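Local structure of threonine phosphate decarboxylase-like enzyme (Sulfurospirillum multivorans, 6OUX) at residues K310-G315 with C380-L385; E143-P148 with C163-N168; S210-A215 with L224-L229; T11-A16 with A345-Y350. The protein catalyses the pyridoxal phosphate-dependent decarboxylation of L-serine O-phosphate to ethanolamine O-phosphate, a precursor in norcobamide biosynthesis. All coordinates share one frame; numbering follows the deposited sequence.

The four contacts fall into two regions of the aminotransferase-like fold. Interactions 1 and 4 both lie by the five-stranded sheet, with centres 20 Å apart. They touch where Ala384 packs on Tyr350 and Leu346, and Leu385 on Leu346. Their segments alternate along the chain: 11-16, 310-315, 345-350, 380-385. Interactions 2 and 3 belong to the seven-stranded sheet and the segments that follow its strands; their centres are 24 Å apart. Interaction 2 precedes interaction 3, and both precede interaction 1. Interaction 4 joins helix 11-19, near the N-terminus, to helix 339-350, so interactions 2 and 3 lie inside the loop it closes. The chain thus returns to its own beginning after building the large sheet.

Interaction 1 (K310-G315 with C380-L385); sequences KEALLG and CIVMAL
Val382 points its CB toward helix 289-314 and sets both methyls against it. CG2 meets CB of Ala312 at 3.9 Å, methyl to methyl. The same CG2 lies 4.2 Å from CD2 of Leu313, so it rests on two consecutive residues of the facing helix. CG1 approaches the main chain instead and comes to 4.1 Å from O of Ala312. The first torsion explains this split. CG1 stands anti to the backbone N (chi1 174°), which puts CG2 anti to the carbonyl carbon, and both branches reach the other helix.

Leu313 behaves differently. Its CB bond is not aimed at the partner helix, yet the end of the side chain swings nearer. CD2 is the branch that does the touching. It comes to 3.9 Å from CD1 of Leu385, with one methyl against the other, and the two leucine side chains cross obliquely. Leu385 follows Val382 by three residues, so CD2 of Leu313 touches side chains from neighbouring turns.

No hydrogen bond crosses the contact, and its side chains are all apolar. The two short helical segments run nearly parallel, at 11°, with axes 10.1 Å apart at the closest. The backbones come nearest at Leu313 and Val382, whose CA atoms are 6.3 Å apart.

The pair packs against the smaller, five-stranded sheet. Leu313 and Leu385 both touch Leu331 of strand 328-332, and Leu313 also touches Val321 of strand 320-321. Helix 339-350 adds Val342 against Leu385, while Ile381 rests on Ile45 of strand 45-46.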
loop_
_atom_site.group_PDB
_atom_site.type_symbol
_atom_site.label_atom_id
_atom_site.label_comp_id
_atom_site.label_asym_id
_atom_site.label_seq_id
_atom_site.Cartn_x
_atom_site.Cartn_y
_atom_site.Cartn_z
ATOM N N LYS A 310 15.991 21.796 -20.695
ATOM C CA LYS A 310 15.462 21.630 -22.064
ATOM C C LYS A 310 16.180 22.498 -23.083
ATOM O O LYS A 310 16.462 22.059 -24.169
ATOM C CB LYS A 310 13.980 21.965 -22.150
ATOM C CG LYS A 310 13.162 20.933 -21.447
ATOM C CD LYS A 310 11.692 21.271 -21.499
ATOM C CE LYS A 310 11.258 22.243 -20.463
ATOM N NZ LYS A 310 9.809 22.540 -20.651
ATOM N N GLU A 311 16.462 23.735 -22.709
ATOM C CA GLU A 311 17.181 24.646 -23.550
ATOM C C GLU A 311 18.600 24.121 -23.796
ATOM O O GLU A 311 19.105 24.168 -24.950
ATOM C CB GLU A 311 17.237 26.038 -22.882
ATOM C CG GLU A 311 17.768 27.126 -23.777
ATOM C CD GLU A 311 17.865 28.467 -23.086
ATOM O OE1 GLU A 311 18.565 28.578 -22.044
ATOM O OE2 GLU A 311 17.240 29.414 -23.602
ATOM N N ALA A 312 19.222 23.562 -22.774
ATOM C CA ALA A 312 20.558 23.059 -22.923
ATOM C C ALA A 312 20.571 21.838 -23.859
ATOM O O ALA A 312 21.486 21.675 -24.654
ATOM C CB ALA A 312 21.143 22.703 -21.595
ATOM N N LEU A 313 19.552 20.993 -23.737
ATOM C CA LEU A 313 19.431 19.817 -24.569
ATOM C C LEU A 313 19.240 20.215 -26.013
ATOM O O LEU A 313 19.747 19.536 -26.862
ATOM C CB LEU A 313 18.265 18.930 -24.104
ATOM C CG LEU A 313 18.555 18.199 -22.799
ATOM C CD1 LEU A 313 17.250 17.632 -22.243
ATOM C CD2 LEU A 313 19.560 17.063 -22.926
ATOM N N LEU A 314 18.505 21.303 -26.254
ATOM C CA LEU A 314 18.234 21.796 -27.618
ATOM C C LEU A 314 19.520 22.193 -28.315
ATOM O O LEU A 314 19.602 22.178 -29.540
ATOM C CB LEU A 314 17.215 22.950 -27.615
ATOM C CG LEU A 314 15.747 22.456 -27.543
ATOM C CD1 LEU A 314 14.755 23.598 -27.365
ATOM C CD2 LEU A 314 15.386 21.655 -28.783
ATOM N N GLY A 315 20.511 22.544 -27.517
ATOM C CA GLY A 315 21.836 22.863 -27.977
ATOM C C GLY A 315 22.615 21.701 -28.554
ATOM O O GLY A 315 23.610 21.937 -29.184
ATOM N N CYS A 380 25.748 17.541 -15.968
ATOM C CA CYS A 380 26.463 16.295 -16.211
ATOM C C CYS A 380 25.806 15.452 -17.330
ATOM O O CYS A 380 26.456 14.894 -18.208
ATOM C CB CYS A 380 26.519 15.437 -14.927
ATOM S SG CYS A 380 27.595 16.136 -13.625
ATOM N N ILE A 381 24.501 15.388 -17.293
ATOM C CA ILE A 381 23.771 14.693 -18.337
ATOM C C ILE A 381 24.006 15.347 -19.697
ATOM O O ILE A 381 24.251 14.661 -20.683
ATOM C CB ILE A 381 22.268 14.637 -17.984
ATOM C CG1 ILE A 381 22.050 13.792 -16.753
ATOM C CG2 ILE A 381 21.514 14.043 -19.136
ATOM C CD1 ILE A 381 20.660 13.882 -16.163
ATOM N N VAL A 382 23.894 16.659 -19.770
ATOM C CA VAL A 382 24.022 17.329 -21.035
ATOM C C VAL A 382 25.470 17.088 -21.603
ATOM O O VAL A 382 25.676 16.829 -22.811
ATOM C CB VAL A 382 23.758 18.852 -20.916
ATOM C CG1 VAL A 382 24.055 19.510 -22.263
ATOM C CG2 VAL A 382 22.317 19.137 -20.507
ATOM N N MET A 383 26.435 17.240 -20.710
ATOM C CA MET A 383 27.850 17.034 -21.044
ATOM C C MET A 383 28.085 15.633 -21.566
ATOM O O MET A 383 28.635 15.483 -22.648
ATOM C CB MET A 383 28.774 17.358 -19.845
ATOM C CG MET A 383 29.128 18.847 -19.778
ATOM S SD MET A 383 30.132 19.441 -18.361
ATOM C CE MET A 383 30.690 20.959 -19.139
ATOM N N ALA A 384 27.662 14.640 -20.783
ATOM C CA ALA A 384 27.743 13.240 -21.175
ATOM C C ALA A 384 27.123 12.935 -22.514
ATOM O O ALA A 384 27.802 12.337 -23.387
ATOM C CB ALA A 384 27.158 12.353 -20.118
ATOM N N LEU A 385 25.890 13.373 -22.727
ATOM C CA LEU A 385 25.240 13.226 -24.051
ATOM C C LEU A 385 25.996 13.858 -25.209
ATOM O O LEU A 385 26.038 13.284 -26.333
ATOM C CB LEU A 385 23.789 13.765 -24.071
ATOM C CG LEU A 385 22.797 12.899 -23.312
ATOM C CD1 LEU A 385 21.495 13.680 -23.131
ATOM C CD2 LEU A 385 22.546 11.547 -23.932
#

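Interaction 2 (E143-P148 with C163-N168)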
loop_
_atom_site.group_PDB
_atom_site.type_symbol
_atom_site.label_atom_id
_atom_site.label_comp_id
_atom_site.label_asym_id
_atom_site.label_seq_id
_atom_site.Cartn_x
_atom_site.Cartn_y
_atom_site.Cartn_z
ATOM N N GLU A 143 -13.578 -4.261 -24.182
ATOM C CA GLU A 143 -12.832 -3.802 -25.339
ATOM C C GLU A 143 -11.908 -2.609 -25.002
ATOM O O GLU A 143 -12.262 -1.769 -24.177
ATOM C CB GLU A 143 -13.817 -3.324 -26.377
ATOM C CG GLU A 143 -14.794 -4.384 -26.856
ATOM C CD GLU A 143 -15.722 -3.871 -27.952
ATOM O OE1 GLU A 143 -15.370 -2.886 -28.637
ATOM O OE2 GLU A 143 -16.804 -4.463 -28.123
ATOM N N VAL A 144 -10.747 -2.547 -25.642
ATOM C CA VAL A 144 -9.843 -1.365 -25.575
ATOM C C VAL A 144 -9.666 -0.814 -27.002
ATOM O O VAL A 144 -9.408 -1.587 -27.908
ATOM C CB VAL A 144 -8.493 -1.763 -24.973
ATOM C CG1 VAL A 144 -7.590 -0.549 -24.784
ATOM C CG2 VAL A 144 -8.696 -2.458 -23.621
ATOM N N VAL A 145 -9.848 0.469 -27.208
ATOM C CA VAL A 145 -9.561 1.160 -28.501
ATOM C C VAL A 145 -8.487 2.250 -28.246
ATOM O O VAL A 145 -8.400 2.787 -27.126
ATOM C CB VAL A 145 -10.811 1.755 -29.151
ATOM C CG1 VAL A 145 -11.721 0.616 -29.652
ATOM C CG2 VAL A 145 -11.563 2.711 -28.215
ATOM N N TYR A 146 -7.654 2.528 -29.237
ATOM C CA TYR A 146 -6.464 3.369 -29.034
ATOM C C TYR A 146 -6.591 4.524 -29.955
ATOM O O TYR A 146 -6.907 4.313 -31.100
ATOM C CB TYR A 146 -5.161 2.579 -29.365
ATOM C CG TYR A 146 -4.834 1.550 -28.334
ATOM C CD1 TYR A 146 -4.213 1.927 -27.137
ATOM C CD2 TYR A 146 -5.240 0.233 -28.473
ATOM C CE1 TYR A 146 -3.908 0.995 -26.160
ATOM C CE2 TYR A 146 -4.997 -0.698 -27.487
ATOM C CZ TYR A 146 -4.292 -0.318 -26.342
ATOM O OH TYR A 146 -3.998 -1.229 -25.361
ATOM N N PHE A 147 -6.443 5.735 -29.462
ATOM C CA PHE A 147 -6.226 6.922 -30.306
ATOM C C PHE A 147 -4.690 7.149 -30.502
ATOM O O PHE A 147 -3.983 7.284 -29.511
ATOM C CB PHE A 147 -6.851 8.152 -29.621
ATOM C CG PHE A 147 -6.761 9.404 -30.454
ATOM C CD1 PHE A 147 -7.663 9.620 -31.479
ATOM C CD2 PHE A 147 -5.756 10.330 -30.236
ATOM C CE1 PHE A 147 -7.564 10.720 -32.289
ATOM C CE2 PHE A 147 -5.651 11.453 -31.038
ATOM C CZ PHE A 147 -6.560 11.645 -32.064
ATOM N N PRO A 148 -4.176 7.142 -31.761
ATOM C CA PRO A 148 -2.714 7.273 -31.975
ATOM C C PRO A 148 -2.272 8.693 -31.982
ATOM O O PRO A 148 -2.799 9.455 -32.718
ATOM C CB PRO A 148 -2.513 6.650 -33.366
ATOM C CG PRO A 148 -3.826 6.882 -34.058
ATOM C CD PRO A 148 -4.853 6.675 -32.996
ATOM N N CYS A 163 -12.058 13.944 -30.173
ATOM C CA CYS A 163 -13.479 13.975 -29.902
ATOM C C CYS A 163 -14.293 13.209 -30.952
ATOM O O CYS A 163 -15.203 12.486 -30.610
ATOM C CB CYS A 163 -13.960 15.402 -29.831
ATOM S SG CYS A 163 -13.490 16.164 -28.281
ATOM N N GLN A 164 -13.960 13.389 -32.225
ATOM C CA GLN A 164 -14.653 12.670 -33.266
ATOM C C GLN A 164 -14.446 11.131 -33.151
ATOM O O GLN A 164 -15.364 10.343 -33.345
ATOM C CB GLN A 164 -14.176 13.167 -34.622
ATOM C CG GLN A 164 -14.956 12.563 -35.749
ATOM C CD GLN A 164 -16.448 12.874 -35.618
ATOM O OE1 GLN A 164 -17.274 11.977 -35.387
ATOM N NE2 GLN A 164 -16.785 14.128 -35.690
ATOM N N PHE A 165 -13.220 10.739 -32.817
ATOM C CA PHE A 165 -12.875 9.380 -32.533
ATOM C C PHE A 165 -13.740 8.824 -31.374
ATOM O O PHE A 165 -14.289 7.709 -31.483
ATOM C CB PHE A 165 -11.386 9.279 -32.188
ATOM C CG PHE A 165 -10.965 7.927 -31.748
ATOM C CD1 PHE A 165 -10.855 6.897 -32.676
ATOM C CD2 PHE A 165 -10.709 7.662 -30.422
ATOM C CE1 PHE A 165 -10.492 5.613 -32.270
ATOM C CE2 PHE A 165 -10.329 6.394 -30.000
ATOM C CZ PHE A 165 -10.217 5.368 -30.926
ATOM N N ILE A 166 -13.816 9.582 -30.277
ATOM C CA ILE A 166 -14.655 9.187 -29.140
ATOM C C ILE A 166 -16.174 9.120 -29.549
ATOM O O ILE A 166 -16.908 8.208 -29.147
ATOM C CB ILE A 166 -14.430 10.102 -27.893
ATOM C CG1 ILE A 166 -12.974 10.033 -27.405
ATOM C CG2 ILE A 166 -15.372 9.688 -26.746
ATOM C CD1 ILE A 166 -12.468 8.644 -27.133
ATOM N N GLU A 167 -16.627 10.063 -30.331
ATOM C CA GLU A 167 -18.024 10.019 -30.807
ATOM C C GLU A 167 -18.272 8.759 -31.644
ATOM O O GLU A 167 -19.246 8.027 -31.416
ATOM C CB GLU A 167 -18.345 11.286 -31.587
ATOM C CG GLU A 167 -18.595 12.479 -30.691
ATOM C CD GLU A 167 -18.497 13.803 -31.435
ATOM O OE1 GLU A 167 -18.086 13.792 -32.627
ATOM O OE2 GLU A 167 -18.788 14.865 -30.818
ATOM N N ASN A 168 -17.370 8.470 -32.574
ATOM C CA ASN A 168 -17.467 7.232 -33.366
ATOM C C ASN A 168 -17.447 5.944 -32.539
ATOM O O ASN A 168 -18.239 5.016 -32.744
ATOM C CB ASN A 168 -16.300 7.181 -34.345
ATOM C CG ASN A 168 -16.372 8.269 -35.382
ATOM O OD1 ASN A 168 -17.350 9.011 -35.480
ATOM N ND2 ASN A 168 -15.349 8.361 -36.169
#
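Segments 143-148 and 163-168 run roughly antiparallel, at 160° with axes 9.9 Å apart, and their backbones come nearest at Phe147 and Phe165. Phe165 carries the contact from the helix. A chi1 of 174° extends its ring to the strand. CZ at the end of the ring lies 4.0 Å from CG2 of Val145. It also comes to 3.5 Å from the carbonyl O of Tyr146, an oblique approach. The CB of Tyr146 points away from the helix.

Phe147 comes alongside Phe165 in the opposite direction. Its CA sits over one face of the Phe165 ring, and its CB lies 3.9 Å from CE2 of Phe165. Farther out, CD1 of Phe147 reaches CG of Phe165 at 3.7 Å, so that CG meets the edge of the Phe147 ring. The ring planes are inclined at 57° and the centroids are 5.5 Å apart.

The strand is the outermost of the seven-stranded sheet within this chain. It pairs with strand 123-128 through backbone bonds from Val145 and Phe147 to Leu126. Strand 143-148, helix 159-169 and the parallel strand 173-177 make a beta-alpha-beta crossover that skips over strand 123-128.

With an alanine in place of Phe165, Val145 CG2 and the edge of Phe147 would probably lose their common partner, and a gap would be likely to open between strand and helix. Phe147 also meets the ring of Tyr162 edge-to-face. On the helix, Glu167 forms a salt bridge with Arg198 of helix 189-198.

Interaction 3 (S210-A215 with L224-L229); sequences SFIHFA and LSSTVL
Ile212 and Leu224 make the tight part of this contact, with their side chains crossing at about a right angle. CG1 of Ile212 lies 3.9 Å from CB of Leu224. Both torsions of Ile212 are extended (chi1 -159°, chi2 168°), and CD1 therefore reaches to 3.5 Å from OG of Ser226. That hydroxyl is hydrogen-bonded to Glu209. Farther along its side chain, Leu224 sets CD1 3.8 Å from CB of Ala215.

The other side is looser. His213 points its CB away, and the end of its side chain comes back only loosely toward the Leu224 backbone. Ser225, partly exposed, also turns from the contact. Its OG accepts a bond from N of Thr227 at 3.1 Å, an ST turn at the start of helix 227-232.

One water links the two backbones. It accepts from N of Leu224 at 2.9 Å. O of Ile212 lies 2.7 Å and O of Ala215 2.8 Å from the same water oxygen, both as acceptors, though other acceptors compete for its protons.

No direct hydrogen bond joins the segments. The loop after strand 204-208 therefore meets the lead-in to the helix through apolar side chains, while one water bridges three main-chain atoms.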
loop_
_atom_site.group_PDB
_atom_site.type_symbol
_atom_site.label_atom_id
_atom_site.label_comp_id
_atom_site.label_asym_id
_atom_site.label_seq_id
_atom_site.Cartn_x
_atom_site.Cartn_y
_atom_site.Cartn_z
ATOM N N SER A 210 -1.042 13.809 -12.821
ATOM C CA SER A 210 0.096 13.560 -11.903
ATOM C C SER A 210 1.294 14.499 -12.143
ATOM O O SER A 210 2.104 14.764 -11.226
ATOM C CB SER A 210 0.552 12.081 -11.969
ATOM O OG SER A 210 -0.372 11.186 -11.342
ATOM N N PHE A 211 1.461 14.942 -13.384
ATOM C CA PHE A 211 2.551 15.904 -13.723
ATOM C C PHE A 211 2.192 17.372 -13.857
ATOM O O PHE A 211 3.021 18.174 -14.357
ATOM C CB PHE A 211 3.248 15.388 -15.012
ATOM C CG PHE A 211 3.681 13.963 -14.873
ATOM C CD1 PHE A 211 4.662 13.638 -13.973
ATOM C CD2 PHE A 211 3.029 12.941 -15.532
ATOM C CE1 PHE A 211 5.054 12.331 -13.785
ATOM C CE2 PHE A 211 3.383 11.632 -15.308
ATOM C CZ PHE A 211 4.408 11.329 -14.454
ATOM N N ILE A 212 0.971 17.758 -13.477
ATOM C CA ILE A 212 0.459 19.077 -13.828
ATOM C C ILE A 212 1.157 20.208 -13.025
ATOM O O ILE A 212 1.200 21.340 -13.457
ATOM C CB ILE A 212 -1.082 19.185 -13.667
ATOM C CG1 ILE A 212 -1.630 20.363 -14.516
ATOM C CG2 ILE A 212 -1.499 19.255 -12.207
ATOM C CD1 ILE A 212 -3.122 20.393 -14.665
ATOM N N HIS A 213 1.753 19.864 -11.911
ATOM C CA HIS A 213 2.520 20.846 -11.088
ATOM C C HIS A 213 3.774 21.362 -11.836
ATOM O O HIS A 213 4.336 22.367 -11.461
ATOM C CB HIS A 213 3.011 20.185 -9.781
ATOM C CG HIS A 213 2.062 20.248 -8.650
ATOM N ND1 HIS A 213 0.690 20.372 -8.798
ATOM C CD2 HIS A 213 2.289 20.112 -7.317
ATOM C CE1 HIS A 213 0.129 20.328 -7.603
ATOM N NE2 HIS A 213 1.077 20.195 -6.693
ATOM N N PHE A 214 4.217 20.673 -12.878
ATOM C CA PHE A 214 5.354 21.057 -13.720
ATOM C C PHE A 214 4.983 21.872 -14.918
ATOM O O PHE A 214 5.876 22.426 -15.535
ATOM C CB PHE A 214 6.184 19.820 -14.109
ATOM C CG PHE A 214 6.500 18.964 -12.924
ATOM C CD1 PHE A 214 7.271 19.485 -11.885
ATOM C CD2 PHE A 214 5.937 17.731 -12.764
ATOM C CE1 PHE A 214 7.505 18.736 -10.753
ATOM C CE2 PHE A 214 6.185 16.961 -11.626
ATOM C CZ PHE A 214 6.947 17.483 -10.616
ATOM N N ALA A 215 3.696 22.055 -15.183
ATOM C CA ALA A 215 3.249 22.826 -16.360
ATOM C C ALA A 215 2.947 24.280 -15.967
ATOM O O ALA A 215 2.774 24.651 -14.768
ATOM C CB ALA A 215 2.013 22.181 -16.997
ATOM N N LEU A 224 -1.152 25.128 -11.596
ATOM C CA LEU A 224 -2.337 24.701 -12.319
ATOM C C LEU A 224 -2.950 23.584 -11.557
ATOM O O LEU A 224 -2.268 22.909 -10.804
ATOM C CB LEU A 224 -1.956 24.186 -13.714
ATOM C CG LEU A 224 -1.338 25.240 -14.637
ATOM C CD1 LEU A 224 -0.647 24.581 -15.807
ATOM C CD2 LEU A 224 -2.419 26.219 -15.099
ATOM N N SER A 225 -4.235 23.357 -11.807
ATOM C CA SER A 225 -4.978 22.322 -11.131
ATOM C C SER A 225 -6.183 21.936 -11.979
ATOM O O SER A 225 -6.857 22.813 -12.442
ATOM C CB SER A 225 -5.535 22.855 -9.830
ATOM O OG SER A 225 -6.321 21.810 -9.301
ATOM N N SER A 226 -6.453 20.651 -12.124
ATOM C CA SER A 226 -7.647 20.136 -12.867
ATOM C C SER A 226 -8.932 20.015 -11.912
ATOM O O SER A 226 -9.995 19.498 -12.332
ATOM C CB SER A 226 -7.325 18.753 -13.494
ATOM O OG SER A 226 -6.137 18.688 -14.248
ATOM N N THR A 227 -8.845 20.510 -10.649
ATOM C CA THR A 227 -10.061 20.520 -9.772
ATOM C C THR A 227 -11.232 21.324 -10.371
ATOM O O THR A 227 -12.397 20.915 -10.194
ATOM C CB THR A 227 -9.712 21.050 -8.364
ATOM O OG1 THR A 227 -8.691 20.238 -7.802
ATOM C CG2 THR A 227 -10.879 21.034 -7.357
ATOM N N VAL A 228 -10.931 22.446 -11.042
ATOM C CA VAL A 228 -11.913 23.217 -11.821
ATOM C C VAL A 228 -12.715 22.324 -12.762
ATOM O O VAL A 228 -13.927 22.445 -12.868
ATOM C CB VAL A 228 -11.379 24.387 -12.709
ATOM C CG1 VAL A 228 -10.963 25.567 -11.905
ATOM C CG2 VAL A 228 -10.245 24.018 -13.629
ATOM N N LEU A 229 -12.043 21.387 -13.399
ATOM C CA LEU A 229 -12.718 20.426 -14.291
ATOM C C LEU A 229 -13.601 19.433 -13.566
ATOM O O LEU A 229 -14.758 19.148 -14.003
ATOM C CB LEU A 229 -11.715 19.702 -15.167
ATOM C CG LEU A 229 -10.714 20.578 -15.864
ATOM C CD1 LEU A 229 -9.726 19.643 -16.619
ATOM C CD2 LEU A 229 -11.330 21.610 -16.809
HETATM O O HOH W 1 1.318 23.895 -12.513
#

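Interaction 4 (T11-A16 with A345-Y350); sequences TQFTKA and ALLVEY
Phe13 and Val348 join helix 11-19, near the start of the chain, to helix 339-350, which packs beside the smaller sheet of this aminotransferase-like fold. As in other enzymes of fold type I, the start of the chain lies with its C-terminal part. With chi1 at 178° the Phe13 ring extends out from helix 11-19. Leu347 and Val348 receive it in two ways.

Val348 covers one face. Its CG2 makes a CH-pi contact, 3.6 Å from the centroid of the Phe13 ring and 6° off the ring normal. The methyl is therefore almost centred, and its nearest ring atoms include CD2 of Phe13 at 3.7 Å. Leu347 instead meets the ring edge, its side chain crossing that of Phe13 at about a right angle.

Phe13 also stacks on Phe38 and touches Ser344. Thr14, next in the chain, adds a polar link through a hydrogen bond between its OG1 and OG of Ser344. Leu347 also touches Ile43 and Tyr353 of strand 352-356.

A serine in place of Phe13 would probably leave Val348 CG2 without its aromatic face and Phe38 without its stacking partner, weakening the hold on helix 11-19. No hydrogen bond joins the two segments themselves. At the ring edge, CD1 of Leu347 lies near the ring plane, 4.1 Å from CZ of Phe13.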
loop_
_atom_site.group_PDB
_atom_site.type_symbol
_atom_site.label_atom_id
_atom_site.label_comp_id
_atom_site.label_asym_id
_atom_site.label_seq_id
_atom_site.Cartn_x
_atom_site.Cartn_y
_atom_site.Cartn_z
ATOM N N THR A 11 29.991 -3.296 -26.166
ATOM C CA THR A 11 29.120 -4.309 -26.685
ATOM C C THR A 11 28.875 -5.422 -25.641
ATOM O O THR A 11 27.726 -5.852 -25.429
ATOM C CB THR A 11 29.676 -4.904 -28.039
ATOM O OG1 THR A 11 29.700 -3.907 -29.080
ATOM C CG2 THR A 11 28.855 -6.037 -28.523
ATOM N N GLN A 12 29.948 -5.863 -25.006
ATOM C CA GLN A 12 29.883 -6.950 -23.999
ATOM C C GLN A 12 28.937 -6.534 -22.885
ATOM O O GLN A 12 27.973 -7.223 -22.555
ATOM C CB GLN A 12 31.279 -7.301 -23.457
ATOM C CG GLN A 12 31.235 -8.546 -22.554
ATOM C CD GLN A 12 32.605 -8.994 -22.018
ATOM O OE1 GLN A 12 33.648 -8.351 -22.202
ATOM N NE2 GLN A 12 32.593 -10.128 -21.376
ATOM N N PHE A 13 29.161 -5.343 -22.373
ATOM C CA PHE A 13 28.241 -4.775 -21.394
ATOM C C PHE A 13 26.800 -4.680 -21.923
ATOM O O PHE A 13 25.833 -5.160 -21.304
ATOM C CB PHE A 13 28.739 -3.411 -20.965
ATOM C CG PHE A 13 27.832 -2.724 -19.985
ATOM C CD1 PHE A 13 26.720 -1.944 -20.432
ATOM C CD2 PHE A 13 28.040 -2.864 -18.615
ATOM C CE1 PHE A 13 25.890 -1.336 -19.535
ATOM C CE2 PHE A 13 27.190 -2.234 -17.727
ATOM C CZ PHE A 13 26.136 -1.461 -18.184
ATOM N N THR A 14 26.638 -4.062 -23.086
ATOM C CA THR A 14 25.277 -3.935 -23.678
ATOM C C THR A 14 24.552 -5.238 -23.809
ATOM O O THR A 14 23.336 -5.348 -23.493
ATOM C CB THR A 14 25.352 -3.320 -25.059
ATOM O OG1 THR A 14 26.046 -2.085 -24.986
ATOM C CG2 THR A 14 23.951 -3.150 -25.664
ATOM N N LYS A 15 25.260 -6.265 -24.288
ATOM C CA LYS A 15 24.602 -7.563 -24.431
ATOM C C LYS A 15 24.169 -8.141 -23.110
ATOM O O LYS A 15 23.032 -8.647 -22.999
ATOM C CB LYS A 15 25.482 -8.579 -25.203
ATOM C CG LYS A 15 25.494 -8.289 -26.699
ATOM C CD LYS A 15 26.087 -9.475 -27.426
ATOM C CE LYS A 15 26.498 -9.134 -28.854
ATOM N NZ LYS A 15 26.375 -10.399 -29.619
ATOM N N ALA A 16 25.055 -8.103 -22.099
ATOM C CA ALA A 16 24.701 -8.622 -20.763
ATOM C C ALA A 16 23.545 -7.796 -20.191
ATOM O O ALA A 16 22.585 -8.324 -19.608
ATOM C CB ALA A 16 25.913 -8.527 -19.846
ATOM N N ALA A 345 26.665 3.649 -22.703
ATOM C CA ALA A 345 27.756 4.586 -22.541
ATOM C C ALA A 345 27.528 5.524 -21.367
ATOM O O ALA A 345 28.487 5.828 -20.623
ATOM C CB ALA A 345 27.990 5.385 -23.819
ATOM N N LEU A 346 26.279 5.976 -21.177
ATOM C CA LEU A 346 25.943 6.796 -20.026
ATOM C C LEU A 346 26.238 6.061 -18.733
ATOM O O LEU A 346 26.758 6.667 -17.780
ATOM C CB LEU A 346 24.464 7.224 -20.058
ATOM C CG LEU A 346 24.141 8.308 -21.100
ATOM C CD1 LEU A 346 22.665 8.354 -21.430
ATOM C CD2 LEU A 346 24.638 9.662 -20.620
ATOM N N LEU A 347 25.862 4.794 -18.648
ATOM C CA LEU A 347 26.107 4.023 -17.403
ATOM C C LEU A 347 27.644 3.852 -17.178
ATOM O O LEU A 347 28.213 4.249 -16.132
ATOM C CB LEU A 347 25.420 2.650 -17.463
ATOM C CG LEU A 347 23.920 2.735 -17.173
ATOM C CD1 LEU A 347 23.225 1.407 -17.471
ATOM C CD2 LEU A 347 23.691 3.182 -15.736
ATOM N N VAL A 348 28.301 3.313 -18.192
ATOM C CA VAL A 348 29.676 2.829 -18.014
ATOM C C VAL A 348 30.612 4.025 -17.835
ATOM O O VAL A 348 31.484 4.031 -16.993
ATOM C CB VAL A 348 30.077 1.907 -19.213
ATOM C CG1 VAL A 348 31.578 1.633 -19.293
ATOM C CG2 VAL A 348 29.355 0.582 -19.126
ATOM N N GLU A 349 30.441 5.043 -18.644
ATOM C CA GLU A 349 31.413 6.102 -18.736
ATOM C C GLU A 349 31.080 7.224 -17.757
ATOM O O GLU A 349 31.977 7.919 -17.289
ATOM C CB GLU A 349 31.518 6.555 -20.207
ATOM C CG GLU A 349 32.117 5.460 -21.066
ATOM C CD GLU A 349 31.888 5.580 -22.581
ATOM O OE1 GLU A 349 31.652 6.696 -23.109
ATOM O OE2 GLU A 349 31.957 4.511 -23.241
ATOM N N TYR A 350 29.803 7.370 -17.381
ATOM C CA TYR A 350 29.389 8.509 -16.537
ATOM C C TYR A 350 28.556 8.205 -15.323
ATOM O O TYR A 350 28.251 9.107 -14.528
ATOM C CB TYR A 350 28.660 9.526 -17.389
ATOM C CG TYR A 350 29.438 9.988 -18.562
ATOM C CD1 TYR A 350 29.365 9.299 -19.760
ATOM C CD2 TYR A 350 30.249 11.125 -18.504
ATOM C CE1 TYR A 350 30.072 9.715 -20.874
ATOM C CE2 TYR A 350 30.939 11.561 -19.643
ATOM C CZ TYR A 350 30.857 10.831 -20.803
ATOM O OH TYR A 350 31.510 11.171 -21.953
#